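Local coordinates for type I polyketide synthase PikAII (Streptomyces venezuelae, PDB 3QP9), which probably epimerises the alpha-methyl-bearing centre of a beta-ketoacyl polyketide intermediate, without reducing the ketone, in the synthase that builds macrolide precursors, at residues A[439-451]-A[458-472]. Sequence-based numbering, arbitrary orientation.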
# COMPACT_ATOMS: atom_id res chain seq x y z
N VAL A 439 -0.98 -9.17 -5.24
CA VAL A 439 -0.96 -10.15 -4.15
C VAL A 439 -0.02 -9.70 -3.00
O VAL A 439 1.19 -9.49 -3.19
CB VAL A 439 -0.55 -11.54 -4.64
CG1 VAL A 439 -0.57 -12.47 -3.49
CG2 VAL A 439 -1.59 -12.07 -5.74
N ALA A 440 -0.57 -9.56 -1.79
CA ALA A 440 0.28 -9.06 -0.66
C ALA A 440 0.79 -10.28 0.08
O ALA A 440 0.06 -10.93 0.74
CB ALA A 440 -0.55 -8.22 0.26
N TRP A 441 2.08 -10.53 0.05
CA TRP A 441 2.68 -11.74 0.59
C TRP A 441 3.34 -11.52 1.92
O TRP A 441 3.87 -10.43 2.23
CB TRP A 441 3.79 -12.19 -0.33
CG TRP A 441 3.38 -12.57 -1.73
CD1 TRP A 441 3.54 -11.81 -2.88
CD2 TRP A 441 2.93 -13.86 -2.19
NE1 TRP A 441 3.15 -12.53 -3.98
CE2 TRP A 441 2.83 -13.81 -3.60
CE3 TRP A 441 2.64 -15.06 -1.53
CZ2 TRP A 441 2.40 -14.92 -4.40
CZ3 TRP A 441 2.25 -16.20 -2.31
CH2 TRP A 441 2.07 -16.09 -3.71
N SER A 442 3.30 -12.55 2.74
CA SER A 442 4.18 -12.59 3.85
C SER A 442 5.50 -13.12 3.34
O SER A 442 5.53 -13.70 2.27
CB SER A 442 3.58 -13.44 5.01
OG SER A 442 3.47 -14.78 4.65
N PRO A 443 6.61 -12.94 4.10
CA PRO A 443 7.89 -13.37 3.50
C PRO A 443 8.03 -14.84 3.15
O PRO A 443 7.63 -15.71 3.91
CB PRO A 443 8.92 -13.02 4.63
CG PRO A 443 8.32 -11.75 5.29
CD PRO A 443 6.80 -12.11 5.29
N TRP A 444 8.73 -15.10 2.05
CA TRP A 444 9.02 -16.45 1.57
C TRP A 444 10.31 -16.99 2.19
O TRP A 444 11.25 -16.23 2.43
CB TRP A 444 9.29 -16.38 0.10
CG TRP A 444 8.05 -16.12 -0.75
CD1 TRP A 444 6.93 -15.34 -0.43
CD2 TRP A 444 7.84 -16.58 -2.09
NE1 TRP A 444 6.06 -15.32 -1.50
CE2 TRP A 444 6.58 -16.07 -2.52
CE3 TRP A 444 8.59 -17.37 -2.98
CZ2 TRP A 444 6.04 -16.33 -3.80
CZ3 TRP A 444 8.05 -17.65 -4.25
CH2 TRP A 444 6.80 -17.11 -4.65
N GLU A 445 10.32 -18.29 2.42
CA GLU A 445 11.56 -19.00 2.82
C GLU A 445 12.74 -18.55 2.01
O GLU A 445 12.63 -18.27 0.80
CB GLU A 445 11.41 -20.50 2.64
CG GLU A 445 10.60 -21.20 3.70
CD GLU A 445 10.54 -22.70 3.48
OE1 GLU A 445 10.07 -23.38 4.42
OE2 GLU A 445 10.91 -23.21 2.38
N GLY A 446 13.88 -18.50 2.68
CA GLY A 446 15.12 -18.15 2.04
C GLY A 446 15.31 -16.65 1.97
O GLY A 446 16.44 -16.20 1.81
N SER A 447 14.23 -15.86 2.08
CA SER A 447 14.40 -14.42 1.86
C SER A 447 15.04 -13.76 3.07
O SER A 447 14.98 -14.29 4.20
CB SER A 447 13.08 -13.74 1.46
OG SER A 447 12.30 -13.54 2.61
N ARG A 448 15.65 -12.58 2.84
CA ARG A 448 16.52 -11.91 3.82
C ARG A 448 15.89 -11.76 5.22
O ARG A 448 16.50 -12.15 6.21
CB ARG A 448 16.91 -10.53 3.29
CG ARG A 448 18.33 -10.05 3.62
CD ARG A 448 18.77 -8.95 2.62
NE ARG A 448 18.58 -9.33 1.19
CZ ARG A 448 18.31 -8.47 0.19
NH1 ARG A 448 18.19 -7.16 0.44
NH2 ARG A 448 18.13 -8.93 -1.06
N VAL A 449 14.66 -11.23 5.30
CA VAL A 449 13.97 -11.04 6.59
C VAL A 449 13.71 -12.33 7.35
O VAL A 449 13.36 -12.29 8.50
CB VAL A 449 12.56 -10.36 6.49
CG1 VAL A 449 12.65 -8.85 6.40
CG2 VAL A 449 11.70 -11.00 5.38
N THR A 450 13.82 -13.47 6.69
CA THR A 450 13.59 -14.69 7.41
C THR A 450 14.89 -15.12 8.12
O THR A 450 14.89 -16.11 8.82
CB THR A 450 13.01 -15.80 6.49
OG1 THR A 450 13.94 -16.05 5.45
CG2 THR A 450 11.68 -15.33 5.86
N GLU A 451 15.96 -14.34 7.92
CA GLU A 451 17.37 -14.48 8.49
C GLU A 451 17.61 -14.87 9.94
O GLU A 451 18.72 -14.62 10.49
CB GLU A 451 18.03 -13.11 8.45
CG GLU A 451 17.39 -12.20 9.52
CD GLU A 451 17.93 -10.81 9.45
OE1 GLU A 451 17.29 -9.99 8.72
OE2 GLU A 451 19.01 -10.55 10.08
N LEU A 458 9.96 -12.44 13.50
CA LEU A 458 8.77 -12.74 12.65
C LEU A 458 8.15 -14.04 13.09
O LEU A 458 6.93 -14.18 13.24
CB LEU A 458 9.21 -12.83 11.18
CG LEU A 458 9.34 -11.53 10.37
CD1 LEU A 458 8.22 -11.48 9.31
CD2 LEU A 458 9.29 -10.22 11.23
N ARG A 459 9.00 -15.02 13.31
CA ARG A 459 8.50 -16.33 13.71
C ARG A 459 7.80 -16.28 15.04
O ARG A 459 6.76 -16.91 15.22
CB ARG A 459 9.62 -17.39 13.67
CG ARG A 459 9.90 -17.77 12.21
CD ARG A 459 10.83 -18.95 12.06
NE ARG A 459 12.18 -18.54 12.40
CZ ARG A 459 12.99 -17.89 11.58
NH1 ARG A 459 14.21 -17.55 12.02
NH2 ARG A 459 12.60 -17.58 10.33
N ARG A 460 8.34 -15.47 15.96
CA ARG A 460 7.76 -15.37 17.27
C ARG A 460 6.45 -14.60 17.26
O ARG A 460 5.60 -14.82 18.12
CB ARG A 460 8.77 -14.68 18.22
CG ARG A 460 8.90 -15.32 19.62
CD ARG A 460 9.72 -14.41 20.54
NE ARG A 460 9.14 -13.07 20.55
CZ ARG A 460 9.73 -11.98 20.04
NH1 ARG A 460 10.95 -12.07 19.51
NH2 ARG A 460 9.11 -10.81 20.08
N LEU A 461 6.32 -13.63 16.35
CA LEU A 461 5.04 -13.03 15.97
C LEU A 461 4.09 -13.98 15.21
O LEU A 461 3.03 -13.59 14.79
CB LEU A 461 5.28 -11.82 15.11
CG LEU A 461 4.91 -10.48 15.72
CD1 LEU A 461 5.96 -9.45 15.41
CD2 LEU A 461 3.55 -10.11 15.08
N GLY A 462 4.49 -15.23 15.06
CA GLY A 462 3.65 -16.21 14.39
C GLY A 462 3.61 -16.17 12.86
O GLY A 462 2.71 -16.72 12.28
N LEU A 463 4.59 -15.55 12.22
CA LEU A 463 4.69 -15.53 10.75
C LEU A 463 5.69 -16.61 10.31
O LEU A 463 6.91 -16.50 10.64
CB LEU A 463 5.11 -14.15 10.20
CG LEU A 463 4.10 -12.98 10.30
CD1 LEU A 463 4.72 -11.74 9.80
CD2 LEU A 463 2.88 -13.23 9.40
N ARG A 464 5.18 -17.66 9.67
CA ARG A 464 5.98 -18.82 9.22
C ARG A 464 6.37 -18.60 7.76
O ARG A 464 5.47 -18.52 6.91
CB ARG A 464 5.20 -20.14 9.39
CG ARG A 464 6.11 -21.41 9.22
CD ARG A 464 5.46 -22.83 9.05
NE ARG A 464 4.83 -23.34 10.27
CZ ARG A 464 5.41 -24.18 11.12
NH1 ARG A 464 6.66 -24.60 10.90
NH2 ARG A 464 4.76 -24.59 12.21
N PRO A 465 7.69 -18.51 7.43
CA PRO A 465 8.05 -18.29 6.02
C PRO A 465 7.41 -19.28 5.08
O PRO A 465 7.26 -20.47 5.42
CB PRO A 465 9.57 -18.46 5.98
CG PRO A 465 10.02 -18.27 7.46
CD PRO A 465 8.84 -18.18 8.33
N LEU A 466 6.97 -18.73 3.93
CA LEU A 466 6.23 -19.51 2.93
C LEU A 466 7.15 -20.41 2.14
O LEU A 466 8.08 -19.92 1.48
CB LEU A 466 5.47 -18.58 1.94
CG LEU A 466 4.08 -18.03 2.26
CD1 LEU A 466 3.64 -18.02 3.75
CD2 LEU A 466 3.56 -16.78 1.38
N ALA A 467 6.83 -21.71 2.08
CA ALA A 467 7.57 -22.53 1.06
C ALA A 467 7.19 -22.04 -0.37
O ALA A 467 6.03 -21.72 -0.63
CB ALA A 467 7.32 -23.98 1.19
N PRO A 468 8.20 -21.93 -1.24
CA PRO A 468 8.08 -21.34 -2.57
C PRO A 468 7.06 -22.12 -3.39
O PRO A 468 6.17 -21.51 -3.98
CB PRO A 468 9.52 -21.45 -3.13
CG PRO A 468 10.36 -21.24 -1.87
CD PRO A 468 9.61 -21.95 -0.76
N ALA A 469 7.14 -23.43 -3.35
CA ALA A 469 6.19 -24.28 -4.05
C ALA A 469 4.72 -24.05 -3.66
O ALA A 469 3.82 -23.98 -4.55
CB ALA A 469 6.56 -25.76 -3.79
N THR A 470 4.46 -24.10 -2.35
CA THR A 470 3.16 -23.81 -1.78
C THR A 470 2.66 -22.40 -2.11
O THR A 470 1.51 -22.25 -2.53
CB THR A 470 3.18 -24.03 -0.27
OG1 THR A 470 3.70 -25.34 -0.07
CG2 THR A 470 1.79 -23.98 0.33
N ALA A 471 3.54 -21.41 -1.98
CA ALA A 471 3.21 -20.02 -2.28
C ALA A 471 2.80 -19.91 -3.75
O ALA A 471 1.84 -19.22 -4.11
CB ALA A 471 4.41 -19.07 -1.97
N LEU A 472 3.54 -20.58 -4.64
CA LEU A 472 3.23 -20.39 -6.06
C LEU A 472 1.92 -21.09 -6.38
O LEU A 472 1.21 -20.66 -7.23
CB LEU A 472 4.35 -20.88 -7.01
CG LEU A 472 5.57 -19.96 -6.99
CD1 LEU A 472 6.86 -20.63 -7.57
CD2 LEU A 472 5.24 -18.64 -7.70
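Ala471 CB sits over one face of the Trp444 indole in a CH-pi contact, 3.9 Å from the centroid of its six-membered ring, while Leu472 CD2 meets the rim of that ring at CH2. Trp441 carries Trp444 NE1 on one face and Val439 CG1 on the opposite one; its edge takes Leu466 CD2, 3.5 Å from CE3, and the carbonyl O of Ala471 near CH2. This is the Rossmann-fold ketoreductase domain, where the chain leaving strand 435-441 meets the linker into helix 468-481. With CG anti to the carbonyl carbon (chi1 -72°), the Trp444 indole reaches back over the first turn of that helix, and helix 262-274 touches it through Ala263. One beta bridge pairs Trp444 with Leu466: Leu466 N donates to Pro443 O at 3.1 Å, and Glu445 N to Leu466 O at 2.9 Å. Pro465 packs its CB against Glu445 CG and its CG against Thr450 CG2. In the last turn of helix 453-460, just before the Schellman motif at Gly462, the Arg459 chain, bent at chi3, places NH2 3.1 Å from Thr450 O, a nearly straight bond (165°) lying in the guanidinium plane.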